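Local structure of protein male-specific lethal-3 (Drosophila melanogaster, 3M9Q) at residues A[23-28]-A[39-44]. The protein recognises a trimethylated histone H3 tail through its chromodomain, the part present here, and serves the MSL complex that raises transcription of the male X chromosome. The protein carries 1 engineered substitution. Sequence-based numbering, arbitrary orientation.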
loop_
_atom_site.group_PDB
_atom_site.type_symbol
_atom_site.label_atom_id
_atom_site.label_comp_id
_atom_site.label_asym_id
_atom_site.label_seq_id
_atom_site.Cartn_x
_atom_site.Cartn_y
_atom_site.Cartn_z
ATOM N N GLY A 23 10.603 -4.688 -4.289
ATOM C CA GLY A 23 10.850 -4.139 -5.616
ATOM C C GLY A 23 9.597 -3.882 -6.422
ATOM O O GLY A 23 9.636 -3.180 -7.420
ATOM N N GLU A 24 8.484 -4.459 -5.994
ATOM C CA GLU A 24 7.210 -4.311 -6.719
ATOM C C GLU A 24 6.677 -2.890 -6.652
ATOM O O GLU A 24 6.764 -2.228 -5.617
ATOM C CB GLU A 24 6.168 -5.266 -6.131
ATOM C CG GLU A 24 4.929 -5.435 -6.975
ATOM C CD GLU A 24 3.961 -6.453 -6.415
ATOM O OE1 GLU A 24 4.232 -7.043 -5.352
ATOM O OE2 GLU A 24 2.911 -6.678 -7.046
ATOM N N ILE A 25 6.119 -2.437 -7.764
ATOM C CA ILE A 25 5.358 -1.190 -7.790
ATOM C C ILE A 25 3.928 -1.522 -7.405
ATOM O O ILE A 25 3.318 -2.425 -7.971
ATOM C CB ILE A 25 5.379 -0.503 -9.173
ATOM C CG1 ILE A 25 6.813 -0.236 -9.639
ATOM C CG2 ILE A 25 4.582 0.804 -9.120
ATOM C CD1 ILE A 25 7.658 0.565 -8.667
ATOM N N VAL A 26 3.423 -0.801 -6.415
ATOM C CA VAL A 26 2.075 -1.004 -5.879
ATOM C C VAL A 26 1.391 0.344 -5.711
ATOM O O VAL A 26 2.041 1.387 -5.706
ATOM C CB VAL A 26 2.119 -1.755 -4.524
ATOM C CG1 VAL A 26 2.761 -3.140 -4.689
ATOM C CG2 VAL A 26 2.852 -0.921 -3.455
ATOM N N LEU A 27 0.077 0.327 -5.583
ATOM C CA LEU A 27 -0.674 1.552 -5.357
ATOM C C LEU A 27 -1.199 1.525 -3.929
ATOM O O LEU A 27 -1.800 0.538 -3.504
ATOM C CB LEU A 27 -1.810 1.690 -6.375
ATOM C CG LEU A 27 -1.390 1.491 -7.840
ATOM C CD1 LEU A 27 -2.582 1.658 -8.780
ATOM C CD2 LEU A 27 -0.240 2.404 -8.271
ATOM N N CYS A 28 -0.946 2.589 -3.188
ATOM C CA CYS A 28 -1.252 2.640 -1.759
ATOM C C CYS A 28 -2.324 3.676 -1.466
ATOM O O CYS A 28 -2.203 4.834 -1.840
ATOM C CB CYS A 28 0.010 3.006 -0.965
ATOM S SG CYS A 28 -0.204 2.991 0.841
ATOM N N LEU A 39 -4.976 7.133 -4.382
ATOM C CA LEU A 39 -3.920 6.119 -4.435
ATOM C C LEU A 39 -2.593 6.731 -4.821
ATOM O O LEU A 39 -2.513 7.548 -5.736
ATOM C CB LEU A 39 -4.270 5.038 -5.454
ATOM C CG LEU A 39 -5.409 4.102 -5.049
ATOM C CD1 LEU A 39 -6.052 3.449 -6.278
ATOM C CD2 LEU A 39 -4.920 3.049 -4.044
ATOM N N TYR A 40 -1.549 6.314 -4.122
ATOM C CA TYR A 40 -0.184 6.761 -4.401
ATOM C C TYR A 40 0.647 5.649 -4.998
ATOM O O TYR A 40 0.699 4.540 -4.464
ATOM C CB TYR A 40 0.488 7.234 -3.115
ATOM C CG TYR A 40 -0.237 8.392 -2.454
ATOM C CD1 TYR A 40 -0.304 9.639 -3.058
ATOM C CD2 TYR A 40 -0.892 8.230 -1.251
ATOM C CE1 TYR A 40 -0.986 10.697 -2.454
ATOM C CE2 TYR A 40 -1.563 9.280 -0.643
ATOM C CZ TYR A 40 -1.602 10.502 -1.239
ATOM O OH TYR A 40 -2.277 11.551 -0.640
ATOM N N THR A 41 1.326 5.952 -6.092
ATOM C CA THR A 41 2.253 5.006 -6.719
ATOM C C THR A 41 3.464 4.839 -5.817
ATOM O O THR A 41 4.105 5.808 -5.421
ATOM C CB THR A 41 2.671 5.503 -8.103
ATOM O OG1 THR A 41 1.482 5.833 -8.840
ATOM C CG2 THR A 41 3.476 4.459 -8.855
ATOM N N SER A 42 3.735 3.590 -5.467
ATOM C CA SER A 42 4.704 3.253 -4.427
ATOM C C SER A 42 5.571 2.068 -4.828
ATOM O O SER A 42 5.241 1.312 -5.733
ATOM C CB SER A 42 3.949 2.903 -3.139
ATOM O OG SER A 42 3.030 3.925 -2.772
ATOM N N LYS A 43 6.688 1.919 -4.131
ATOM C CA LYS A 43 7.626 0.819 -4.347
ATOM C C LYS A 43 7.851 0.097 -3.033
ATOM O O LYS A 43 8.113 0.725 -2.009
ATOM C CB LYS A 43 8.956 1.370 -4.876
ATOM C CG LYS A 43 10.062 0.336 -5.098
ATOM C CD LYS A 43 11.362 1.023 -5.511
ATOM C CE LYS A 43 12.491 0.056 -5.806
ATOM N NZ LYS A 43 13.749 0.803 -6.129
ATOM N N VAL A 44 7.775 -1.223 -3.065
ATOM C CA VAL A 44 7.975 -2.030 -1.864
ATOM C C VAL A 44 9.467 -2.152 -1.575
ATOM O O VAL A 44 10.257 -2.619 -2.400
ATOM C CB VAL A 44 7.338 -3.426 -1.994
ATOM C CG1 VAL A 44 7.584 -4.260 -0.730
ATOM C CG2 VAL A 44 5.838 -3.307 -2.296
#
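Ser42 lies between Val26 and Cys28 on one face of an antiparallel strand pair: its CB is 4.0 Å from Val26 CG2, while its OG comes to 3.6 Å from Cys28 CB. With OG beside its own backbone N (chi1 -53°), the hydroxyl turns back along its strand and donates to Tyr40 O at 2.9 Å, which gives this buried side chain a polar partner. Tyr40 O also accepts from Cys28 N; the two donors reach it from opposite faces of its plane, and two bonds thus grip this oxygen. Val26 and Ser42 pair through both backbone hydrogen bonds; Ser42 N lies almost straight out from the carbonyl of Val26 (C=O...N 173°). At the Val44 end, Val26 CG1 meets Val44 CG2 at 3.9 Å, the side chains crossing at about a right angle. Leu81 backs Val26 and Cys28, and Ile63 touches Cys28 and Ser42.

The other face carries the non-hydrogen-bonded pairs. Leu27 and Thr41 run side by side, Leu27 CD2 lying 3.9 Å from Thr41 OG1, which is hydrogen-bonded to Gln92. Ile25 slants across Thr41, their CG2 methyls 3.8 Å apart. At the far end of the pair, Leu39 CD2 lies over the Cys28 carbonyl carbon at 3.7 Å, while Leu91 and Leu95 of helix 86-100 touch the Leu39 side chain. Segments 25-28 and 39-44 run antiparallel (axes at 155°), joining adjacent strands of the curved sheet against which the C-terminal helix packs, as is typical of the chromodomain fold.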